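Local atomic coordinates of lactaldehyde dehydrogenase (Escherichia coli, PDB entry 2IMP), a protein that oxidises L-lactaldehyde irreversibly to L-lactate, and glycolaldehyde to glycolate, with NAD(+) as the electron acceptor. Residues G144-L150 against N171-P177; M9-G13 against A49-R55; A185-A189 against F202-L206. All coordinates share one frame; numbering follows the deposited sequence.

In the fold
The three contacts lie on one side of the chain's centre, in and around the NAD-binding sheet. Contacts 1 and 3 are buried, contact 2 only partly so. Contact 1 pairs two parallel strands through backbone hydrogen bonds and ends at the NADH ribose. Contact 3 carries the same sheet one strand further, 172-176 being the neighbour of 202-204, but it packs a helix on that strand almost wholly through apolar side chains. Contact 2, nearer the surface, adds a salt bridge and a water to a small apolar patch. Helix 43-62 meets contact 1 where Thr172 OG1 hydrogen-bonds Ala53 O, and Tyr10 O joins contact 2 to Leu204 N of contact 3.

Contact 1: residues G144-L150 against N171-P177; sequences GVTTGIL and NTIVIKP. With NAI (1,4-dihydronicotinamide adenine dinucleotide), chain D.
Lys176 NZ is gripped by four oxygens, which must share its three N-H: both ribose hydroxyls of the NADH adenosine, O2B at 2.9 Å and O3B at 3.0 Å, and the carbonyls of Pro177 and Gly207. The lysine chain leaves with CG anti to its backbone N (chi1 -173°), then bends at chi3 and chi4, which turns NZ past the strand end toward Pro177 O and the ribose. O3B in turn donates to Leu150 O at 2.6 Å, tying the ribose to both strand ends. Ile149 adds CG2, 3.3 Å from the ribose O4B. Behind this site strands 145-149 and 172-176 run parallel at 21°, in the usual ladder; its straightest rung joins Leu150 N to Lys176 O (3.0 Å, 176° at the hydrogen). At the far end Asn171 OD1 accepts Gly144 N at 2.9 Å in the carbonyl plane, while ND2 is held by Tyr469 O and Ala166 O. Leu150 CD1 meets Ile175 CG2 at 3.8 Å. The strands belong to a beta-alpha-beta unit of the NAD-binding domain: helix 155-168 packs on Thr146, Leu150 and Ile175, strand 222-227 flanks 145-149, and strand 202-204 flanks 172-176.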
loop_
_atom_site.group_PDB
_atom_site.type_symbol
_atom_site.label_atom_id
_atom_site.label_comp_id
_atom_site.label_asym_id
_atom_site.label_seq_id
_atom_site.Cartn_x
_atom_site.Cartn_y
_atom_site.Cartn_z
ATOM N N GLY A 144 -1.622 -19.622 -12.606
ATOM C CA GLY A 144 -1.541 -21.015 -12.996
ATOM C C GLY A 144 -0.501 -21.117 -14.088
ATOM O O GLY A 144 0.671 -20.827 -13.858
ATOM N N VAL A 145 -0.926 -21.529 -15.277
ATOM C CA VAL A 145 -0.014 -21.641 -16.409
ATOM C C VAL A 145 0.019 -20.372 -17.269
ATOM O O VAL A 145 -1.025 -19.898 -17.708
ATOM C CB VAL A 145 -0.399 -22.813 -17.339
ATOM C CG1 VAL A 145 0.466 -22.781 -18.602
ATOM C CG2 VAL A 145 -0.225 -24.144 -16.608
ATOM N N THR A 146 1.212 -19.832 -17.493
ATOM C CA THR A 146 1.352 -18.642 -18.315
ATOM C C THR A 146 2.301 -18.859 -19.508
ATOM O O THR A 146 3.124 -19.784 -19.505
ATOM C CB THR A 146 1.866 -17.414 -17.490
ATOM O OG1 THR A 146 3.253 -17.585 -17.169
ATOM C CG2 THR A 146 1.071 -17.268 -16.183
ATOM N N THR A 147 2.163 -18.020 -20.529
ATOM C CA THR A 147 3.022 -18.133 -21.691
ATOM C C THR A 147 3.668 -16.799 -22.073
ATOM O O THR A 147 3.120 -15.727 -21.794
ATOM C CB THR A 147 2.257 -18.706 -22.917
ATOM O OG1 THR A 147 1.189 -17.822 -23.286
ATOM C CG2 THR A 147 1.665 -20.073 -22.584
ATOM N N GLY A 148 4.841 -16.886 -22.690
ATOM C CA GLY A 148 5.552 -15.695 -23.094
ATOM C C GLY A 148 6.028 -15.791 -24.527
ATOM O O GLY A 148 6.675 -16.759 -24.929
ATOM N N ILE A 149 5.685 -14.778 -25.302
ATOM C CA ILE A 149 6.077 -14.696 -26.694
ATOM C C ILE A 149 7.039 -13.505 -26.878
ATOM O O ILE A 149 6.651 -12.352 -26.675
ATOM C CB ILE A 149 4.820 -14.550 -27.569
ATOM C CG1 ILE A 149 3.878 -15.731 -27.294
ATOM C CG2 ILE A 149 5.198 -14.497 -29.027
ATOM C CD1 ILE A 149 2.533 -15.646 -27.985
ATOM N N LEU A 150 8.283 -13.794 -27.247
ATOM C CA LEU A 150 9.296 -12.751 -27.349
ATOM C C LEU A 150 9.680 -12.222 -28.749
ATOM O O LEU A 150 9.600 -12.935 -29.747
ATOM C CB LEU A 150 10.564 -13.224 -26.639
ATOM C CG LEU A 150 10.338 -14.102 -25.405
ATOM C CD1 LEU A 150 11.692 -14.541 -24.869
ATOM C CD2 LEU A 150 9.535 -13.347 -24.342
ATOM N N ASN A 171 3.529 -19.278 -10.591
ATOM C CA ASN A 171 3.045 -19.707 -11.900
ATOM C C ASN A 171 4.107 -20.536 -12.628
ATOM O O ASN A 171 5.279 -20.473 -12.278
ATOM C CB ASN A 171 2.759 -18.509 -12.823
ATOM C CG ASN A 171 1.786 -17.513 -12.232
ATOM O OD1 ASN A 171 0.563 -17.704 -12.333
ATOM N ND2 ASN A 171 2.295 -16.459 -11.617
ATOM N N THR A 172 3.685 -21.324 -13.607
ATOM C CA THR A 172 4.641 -22.033 -14.439
ATOM C C THR A 172 4.611 -21.348 -15.806
ATOM O O THR A 172 3.669 -20.604 -16.092
ATOM C CB THR A 172 4.331 -23.546 -14.573
ATOM O OG1 THR A 172 2.988 -23.745 -15.032
ATOM C CG2 THR A 172 4.525 -24.231 -13.237
ATOM N N ILE A 173 5.611 -21.558 -16.645
ATOM C CA ILE A 173 5.593 -20.853 -17.907
ATOM C C ILE A 173 6.150 -21.610 -19.121
ATOM O O ILE A 173 6.993 -22.503 -18.998
ATOM C CB ILE A 173 6.370 -19.509 -17.758
ATOM C CG1 ILE A 173 6.040 -18.553 -18.908
ATOM C CG2 ILE A 173 7.868 -19.779 -17.723
ATOM C CD1 ILE A 173 6.734 -17.186 -18.779
ATOM N N VAL A 174 5.618 -21.242 -20.277
ATOM C CA VAL A 174 6.049 -21.757 -21.557
ATOM C C VAL A 174 6.450 -20.574 -22.428
ATOM O O VAL A 174 5.623 -19.715 -22.746
ATOM C CB VAL A 174 4.940 -22.529 -22.307
ATOM C CG1 VAL A 174 5.470 -22.972 -23.672
ATOM C CG2 VAL A 174 4.488 -23.738 -21.501
ATOM N N ILE A 175 7.719 -20.517 -22.789
ATOM C CA ILE A 175 8.210 -19.423 -23.593
ATOM C C ILE A 175 8.580 -19.769 -25.047
ATOM O O ILE A 175 9.118 -20.840 -25.332
ATOM C CB ILE A 175 9.448 -18.785 -22.913
ATOM C CG1 ILE A 175 8.996 -17.961 -21.705
ATOM C CG2 ILE A 175 10.237 -17.953 -23.914
ATOM C CD1 ILE A 175 10.124 -17.372 -20.919
ATOM N N LYS A 176 8.249 -18.853 -25.950
ATOM C CA LYS A 176 8.623 -18.985 -27.351
ATOM C C LYS A 176 9.415 -17.757 -27.788
ATOM O O LYS A 176 8.877 -16.654 -27.851
ATOM C CB LYS A 176 7.420 -19.119 -28.285
ATOM C CG LYS A 176 7.869 -19.426 -29.728
ATOM C CD LYS A 176 6.776 -19.223 -30.765
ATOM C CE LYS A 176 6.686 -17.778 -31.218
ATOM N NZ LYS A 176 7.918 -17.341 -31.954
ATOM N N PRO A 177 10.711 -17.930 -28.062
ATOM C CA PRO A 177 11.493 -16.770 -28.483
ATOM C C PRO A 177 11.154 -16.444 -29.949
ATOM O O PRO A 177 10.468 -17.218 -30.615
ATOM C CB PRO A 177 12.923 -17.262 -28.331
ATOM C CG PRO A 177 12.804 -18.707 -28.783
ATOM C CD PRO A 177 11.515 -19.168 -28.099
HETATM P PA NAI D . 6.618 -9.434 -33.962
HETATM O O1A NAI D . 5.275 -9.201 -33.409
HETATM O O2A NAI D . 6.619 -9.599 -35.485
HETATM O O5B NAI D . 7.250 -10.727 -33.267
HETATM C C5B NAI D . 7.380 -10.883 -31.863
HETATM C C4B NAI D . 6.925 -12.276 -31.398
HETATM O O4B NAI D . 5.540 -12.494 -31.677
HETATM C C3B NAI D . 7.664 -13.443 -32.071
HETATM O O3B NAI D . 7.997 -14.434 -31.103
HETATM C C2B NAI D . 6.681 -13.902 -33.129
HETATM O O2B NAI D . 6.855 -15.213 -33.598
HETATM C C1B NAI D . 5.355 -13.680 -32.446
HETATM N N9A NAI D . 4.208 -13.521 -33.388
HETATM C C8A NAI D . 4.124 -12.864 -34.615
HETATM N N7A NAI D . 2.854 -13.007 -35.102
HETATM C C5A NAI D . 2.134 -13.736 -34.220
HETATM C C6A NAI D . 0.795 -14.179 -34.205
HETATM N N6A NAI D . -0.030 -13.895 -35.211
HETATM N N1A NAI D . 0.334 -14.936 -33.117
HETATM C C2A NAI D . 1.192 -15.244 -32.052
HETATM N N3A NAI D . 2.523 -14.798 -32.074
HETATM C C4A NAI D . 2.978 -14.056 -33.137
HETATM O O3 NAI D . 7.491 -8.171 -33.496
HETATM P PN NAI D . 9.089 -7.984 -33.609
HETATM O O1N NAI D . 9.799 -9.143 -33.039
HETATM O O2N NAI D . 9.406 -6.634 -33.032
HETATM O O5D NAI D . 9.261 -7.894 -35.217
HETATM C C5D NAI D . 9.761 -8.914 -36.045
HETATM C C4D NAI D . 9.686 -8.405 -37.466
HETATM O O4D NAI D . 9.930 -9.486 -38.360
HETATM C C3D NAI D . 8.463 -7.685 -38.080
HETATM O O3D NAI D . 8.727 -6.302 -38.212
HETATM C C2D NAI D . 8.211 -8.355 -39.405
HETATM O O2D NAI D . 7.876 -7.446 -40.428
HETATM C C1D NAI D . 9.500 -9.101 -39.648
HETATM N N1N NAI D . 9.283 -10.257 -40.576
HETATM C C2N NAI D . 8.862 -11.467 -40.012
HETATM C C3N NAI D . 8.647 -12.594 -40.850
HETATM C C7N NAI D . 8.196 -13.913 -40.262
HETATM O O7N NAI D . 7.999 -14.992 -41.114
HETATM N N7N NAI D . 7.975 -14.098 -38.959
HETATM C C4N NAI D . 8.870 -12.458 -42.261
HETATM C C5N NAI D . 9.297 -11.216 -42.815
HETATM C C6N NAI D . 9.502 -10.117 -41.950
#

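Contact 2: residues M9-G13 against A49-R55; sequences MYIDG and AIDAAER
Here the end of N-terminal strand 5-11 meets helix 43-62, a helix that lies against the NAD-binding sheet of the aldehyde dehydrogenase fold. Ile11 and Asp12 reach its flank at Ala49, Ala52 and Arg55, residues spaced three apart and therefore about one turn from each other along the helix. Ile11 supplies the apolar part: CG2 sits 3.8 Å from Ala49 CA, and CG1 comes alongside Ala49 CB. The small alanine side chains let the strand end come close, Ile11 and Ala49 having their CA atoms 5.2 Å apart. One residue on, Asp12 lays its CB 3.5 Å from Ala52 CB. Its CG stands anti to the backbone N (chi1 -163°), carrying the carboxylate across the helix surface to Arg55. Arg55 comes from the next turn, its chain bent at chi3; the guanidinium then has Ala52 CA over one face, 3.7 Å from the plane and toward the rim, and turns an edge to the acid. The two planar groups are far from coplanar, 68° apart, and NH2 meets OD2 from above the carboxylate plane through a rather bent hydrogen bond (137° at the hydrogen). This is a one-point salt bridge, without the paired bonds of a side-by-side arrangement. OD2 is shared with Arg199, its stronger partner, so two positive groups probably help to keep Asp12 ionised. Asn203 OD1, reaching from strand 202-204, accepts the backbone N-H of Asp12 and so helps to place the backbone that bears the acid. The other carboxylate oxygen is used as well: a water donates to Asp12 OD1 at 2.8 Å and to Ala52 O at 2.8 Å, bridging side chain and helix backbone.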
loop_
_atom_site.group_PDB
_atom_site.type_symbol
_atom_site.label_atom_id
_atom_site.label_comp_id
_atom_site.label_asym_id
_atom_site.label_seq_id
_atom_site.Cartn_x
_atom_site.Cartn_y
_atom_site.Cartn_z
ATOM N N MET A 9 13.809 -28.486 -28.446
ATOM C CA MET A 9 12.983 -27.690 -27.561
ATOM C C MET A 9 13.200 -28.133 -26.103
ATOM O O MET A 9 13.832 -29.163 -25.854
ATOM C CB MET A 9 11.498 -27.841 -27.925
ATOM C CG MET A 9 11.113 -27.225 -29.271
ATOM S SD MET A 9 9.335 -27.343 -29.650
ATOM C CE MET A 9 9.392 -27.746 -31.412
ATOM N N TYR A 10 12.721 -27.346 -25.154
ATOM C CA TYR A 10 12.849 -27.733 -23.762
ATOM C C TYR A 10 11.463 -27.924 -23.147
ATOM O O TYR A 10 10.779 -26.955 -22.821
ATOM C CB TYR A 10 13.637 -26.692 -22.968
ATOM C CG TYR A 10 14.068 -27.197 -21.615
ATOM C CD1 TYR A 10 15.077 -28.158 -21.498
ATOM C CD2 TYR A 10 13.454 -26.738 -20.448
ATOM C CE1 TYR A 10 15.470 -28.644 -20.245
ATOM C CE2 TYR A 10 13.837 -27.218 -19.192
ATOM C CZ TYR A 10 14.838 -28.171 -19.099
ATOM O OH TYR A 10 15.204 -28.650 -17.868
ATOM N N ILE A 11 11.057 -29.183 -23.032
ATOM C CA ILE A 11 9.744 -29.529 -22.516
ATOM C C ILE A 11 9.745 -30.521 -21.333
ATOM O O ILE A 11 10.365 -31.582 -21.392
ATOM C CB ILE A 11 8.877 -30.107 -23.657
ATOM C CG1 ILE A 11 8.764 -29.069 -24.778
ATOM C CG2 ILE A 11 7.498 -30.503 -23.133
ATOM C CD1 ILE A 11 8.210 -29.611 -26.086
ATOM N N ASP A 12 9.042 -30.144 -20.272
ATOM C CA ASP A 12 8.922 -30.951 -19.068
ATOM C C ASP A 12 10.255 -31.412 -18.424
ATOM O O ASP A 12 10.428 -32.590 -18.096
ATOM C CB ASP A 12 8.023 -32.168 -19.345
ATOM C CG ASP A 12 7.521 -32.836 -18.065
ATOM O OD1 ASP A 12 7.656 -32.234 -16.977
ATOM O OD2 ASP A 12 6.977 -33.957 -18.150
ATOM N N GLY A 13 11.186 -30.476 -18.265
ATOM C CA GLY A 13 12.445 -30.791 -17.618
ATOM C C GLY A 13 13.529 -31.478 -18.426
ATOM O O GLY A 13 14.517 -31.946 -17.856
ATOM N N ALA A 49 4.178 -28.757 -23.984
ATOM C CA ALA A 49 4.813 -27.868 -23.021
ATOM C C ALA A 49 3.789 -27.321 -22.014
ATOM O O ALA A 49 4.029 -27.296 -20.807
ATOM C CB ALA A 49 5.506 -26.711 -23.748
ATOM N N ILE A 50 2.644 -26.893 -22.536
ATOM C CA ILE A 50 1.581 -26.381 -21.690
ATOM C C ILE A 50 1.050 -27.456 -20.723
ATOM O O ILE A 50 0.832 -27.183 -19.540
ATOM C CB ILE A 50 0.420 -25.817 -22.543
ATOM C CG1 ILE A 50 0.892 -24.540 -23.246
ATOM C CG2 ILE A 50 -0.793 -25.528 -21.665
ATOM C CD1 ILE A 50 -0.119 -23.944 -24.202
ATOM N N ASP A 51 0.863 -28.674 -21.232
ATOM C CA ASP A 51 0.403 -29.760 -20.375
ATOM C C ASP A 51 1.416 -30.070 -19.265
ATOM O O ASP A 51 1.043 -30.384 -18.133
ATOM C CB ASP A 51 0.130 -31.035 -21.188
ATOM C CG ASP A 51 -1.086 -30.902 -22.089
ATOM O OD1 ASP A 51 -2.016 -30.151 -21.728
ATOM O OD2 ASP A 51 -1.120 -31.561 -23.149
ATOM N N ALA A 52 2.696 -29.992 -19.613
ATOM C CA ALA A 52 3.749 -30.220 -18.637
ATOM C C ALA A 52 3.744 -29.106 -17.562
ATOM O O ALA A 52 3.885 -29.364 -16.367
ATOM C CB ALA A 52 5.111 -30.269 -19.339
ATOM N N ALA A 53 3.575 -27.870 -18.020
ATOM C CA ALA A 53 3.518 -26.736 -17.112
ATOM C C ALA A 53 2.331 -26.860 -16.137
ATOM O O ALA A 53 2.434 -26.510 -14.959
ATOM C CB ALA A 53 3.411 -25.443 -17.902
ATOM N N GLU A 54 1.218 -27.365 -16.655
ATOM C CA GLU A 54 0.030 -27.567 -15.843
ATOM C C GLU A 54 0.254 -28.624 -14.746
ATOM O O GLU A 54 -0.123 -28.419 -13.591
ATOM C CB GLU A 54 -1.149 -27.984 -16.727
ATOM C CG GLU A 54 -2.453 -28.195 -15.973
ATOM C CD GLU A 54 -3.574 -28.653 -16.890
ATOM O OE1 GLU A 54 -3.479 -29.772 -17.435
ATOM O OE2 GLU A 54 -4.546 -27.893 -17.076
ATOM N N ARG A 55 0.875 -29.742 -15.118
ATOM C CA ARG A 55 1.155 -30.792 -14.147
ATOM C C ARG A 55 2.067 -30.328 -12.993
ATOM O O ARG A 55 1.899 -30.749 -11.853
ATOM C CB ARG A 55 1.816 -32.009 -14.819
ATOM C CG ARG A 55 0.931 -32.802 -15.785
ATOM C CD ARG A 55 1.521 -34.195 -16.046
ATOM N NE ARG A 55 2.818 -34.162 -16.726
ATOM C CZ ARG A 55 2.975 -33.983 -18.036
ATOM N NH1 ARG A 55 1.916 -33.819 -18.822
ATOM N NH2 ARG A 55 4.190 -33.975 -18.565
HETATM O O HOH W 1 5.327 -31.638 -15.510
#

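Contact 3: residues A185-A189 against F202-L206; sequences AIAFA and FNLVL
Phe188 sets the CD1-CE1 side of its ring against the end of Phe202: CD1 lies 3.6 Å from CZ of Phe202, and CE1 stands over one face of the Phe202 ring, displaced toward its rim. The planes are inclined at 36° with centroids 5.1 Å apart, so the rings meet obliquely. A first torsion of -180° at Phe202 puts CG opposite the backbone N, which sets the ring where Phe188 and Ala189 meet it; Ala189 CB lies 4.3 Å from Phe202 CE2. An alanine in place of Phe202 would remove this ring and would probably leave Phe188 without its aromatic partner and a gap beside Ala189. Next along the strand, Leu204 uses both methyls. CD1 rests on Ala185 CB at 3.9 Å; CD2 lies 3.6 Å from the backbone Ala185 O, is met by Ile186 CD1 at 3.7 Å and also touches Ala189 CB. The same Ile186 CD1 goes on to Leu206 CD1 at 4.0 Å, its side chain crossing both leucines at about a right angle. Phe202, Leu204 and Leu206 share one side of the extended chain and together make an apolar bed for helix 183-195. This is the helix-on-strand packing of a beta-alpha-beta crossover, strand 172-176 leading through the helix to strand 202-204; the axes of 185-189 and 202-204 make 146°. Outside this layer, Ile173 and Ile175 pack on Phe202, and Pro177, an NAD-binding residue, touches Ala185, Leu204 and Leu206. Tyr10 of strand 5-11 lies on Ala189 and Leu204, and its backbone O takes the N-H of Leu204.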
loop_
_atom_site.group_PDB
_atom_site.type_symbol
_atom_site.label_atom_id
_atom_site.label_comp_id
_atom_site.label_asym_id
_atom_site.label_seq_id
_atom_site.Cartn_x
_atom_site.Cartn_y
_atom_site.Cartn_z
ATOM N N ALA A 185 17.961 -17.849 -26.171
ATOM C CA ALA A 185 16.927 -18.532 -25.405
ATOM C C ALA A 185 17.288 -20.002 -25.117
ATOM O O ALA A 185 16.948 -20.544 -24.064
ATOM C CB ALA A 185 15.602 -18.458 -26.135
ATOM N N ILE A 186 17.958 -20.640 -26.076
ATOM C CA ILE A 186 18.406 -22.006 -25.876
ATOM C C ILE A 186 19.449 -22.039 -24.751
ATOM O O ILE A 186 19.448 -22.927 -23.910
ATOM C CB ILE A 186 19.038 -22.599 -27.172
ATOM C CG1 ILE A 186 17.936 -22.974 -28.163
ATOM C CG2 ILE A 186 19.892 -23.833 -26.834
ATOM C CD1 ILE A 186 17.035 -24.088 -27.676
ATOM N N ALA A 187 20.331 -21.045 -24.758
ATOM C CA ALA A 187 21.336 -20.942 -23.718
ATOM C C ALA A 187 20.661 -20.737 -22.338
ATOM O O ALA A 187 21.111 -21.264 -21.322
ATOM C CB ALA A 187 22.291 -19.795 -24.024
ATOM N N PHE A 188 19.570 -19.975 -22.329
ATOM C CA PHE A 188 18.832 -19.767 -21.089
ATOM C C PHE A 188 18.252 -21.099 -20.585
ATOM O O PHE A 188 18.312 -21.402 -19.394
ATOM C CB PHE A 188 17.698 -18.749 -21.294
ATOM C CG PHE A 188 17.009 -18.342 -20.013
ATOM C CD1 PHE A 188 16.128 -19.207 -19.369
ATOM C CD2 PHE A 188 17.246 -17.092 -19.452
ATOM C CE1 PHE A 188 15.497 -18.831 -18.178
ATOM C CE2 PHE A 188 16.622 -16.708 -18.264
ATOM C CZ PHE A 188 15.744 -17.578 -17.629
ATOM N N ALA A 189 17.703 -21.883 -21.511
ATOM C CA ALA A 189 17.141 -23.185 -21.166
ATOM C C ALA A 189 18.205 -24.169 -20.615
ATOM O O ALA A 189 17.933 -24.941 -19.691
ATOM C CB ALA A 189 16.444 -23.796 -22.384
ATOM N N PHE A 202 9.597 -24.274 -16.199
ATOM C CA PHE A 202 10.082 -23.469 -17.316
ATOM C C PHE A 202 10.202 -24.320 -18.588
ATOM O O PHE A 202 10.940 -25.303 -18.619
ATOM C CB PHE A 202 11.452 -22.840 -17.030
ATOM C CG PHE A 202 11.979 -21.992 -18.175
ATOM C CD1 PHE A 202 11.655 -20.640 -18.268
ATOM C CD2 PHE A 202 12.790 -22.550 -19.164
ATOM C CE1 PHE A 202 12.118 -19.856 -19.339
ATOM C CE2 PHE A 202 13.260 -21.779 -20.241
ATOM C CZ PHE A 202 12.929 -20.428 -20.325
ATOM N N ASN A 203 9.458 -23.936 -19.616
ATOM C CA ASN A 203 9.466 -24.651 -20.879
ATOM C C ASN A 203 9.797 -23.736 -22.072
ATOM O O ASN A 203 9.365 -22.580 -22.116
ATOM C CB ASN A 203 8.094 -25.298 -21.113
ATOM C CG ASN A 203 7.636 -26.145 -19.945
ATOM O OD1 ASN A 203 7.914 -27.347 -19.883
ATOM N ND2 ASN A 203 6.932 -25.523 -19.002
ATOM N N LEU A 204 10.566 -24.249 -23.021
ATOM C CA LEU A 204 10.908 -23.461 -24.192
ATOM C C LEU A 204 10.460 -24.122 -25.497
ATOM O O LEU A 204 10.920 -25.215 -25.834
ATOM C CB LEU A 204 12.421 -23.212 -24.257
ATOM C CG LEU A 204 12.889 -22.275 -25.388
ATOM C CD1 LEU A 204 12.678 -20.830 -24.973
ATOM C CD2 LEU A 204 14.364 -22.498 -25.690
ATOM N N VAL A 205 9.537 -23.486 -26.207
ATOM C CA VAL A 205 9.102 -24.031 -27.487
ATOM C C VAL A 205 9.590 -23.160 -28.656
ATOM O O VAL A 205 9.703 -21.944 -28.515
ATOM C CB VAL A 205 7.565 -24.219 -27.539
ATOM C CG1 VAL A 205 7.156 -25.304 -26.547
ATOM C CG2 VAL A 205 6.855 -22.911 -27.229
ATOM N N LEU A 206 9.897 -23.787 -29.786
ATOM C CA LEU A 206 10.432 -23.053 -30.925
ATOM C C LEU A 206 9.588 -23.092 -32.205
ATOM O O LEU A 206 9.069 -24.143 -32.585
ATOM C CB LEU A 206 11.838 -23.576 -31.225
ATOM C CG LEU A 206 12.794 -23.560 -30.026
ATOM C CD1 LEU A 206 14.008 -24.423 -30.313
ATOM C CD2 LEU A 206 13.201 -22.125 -29.715
#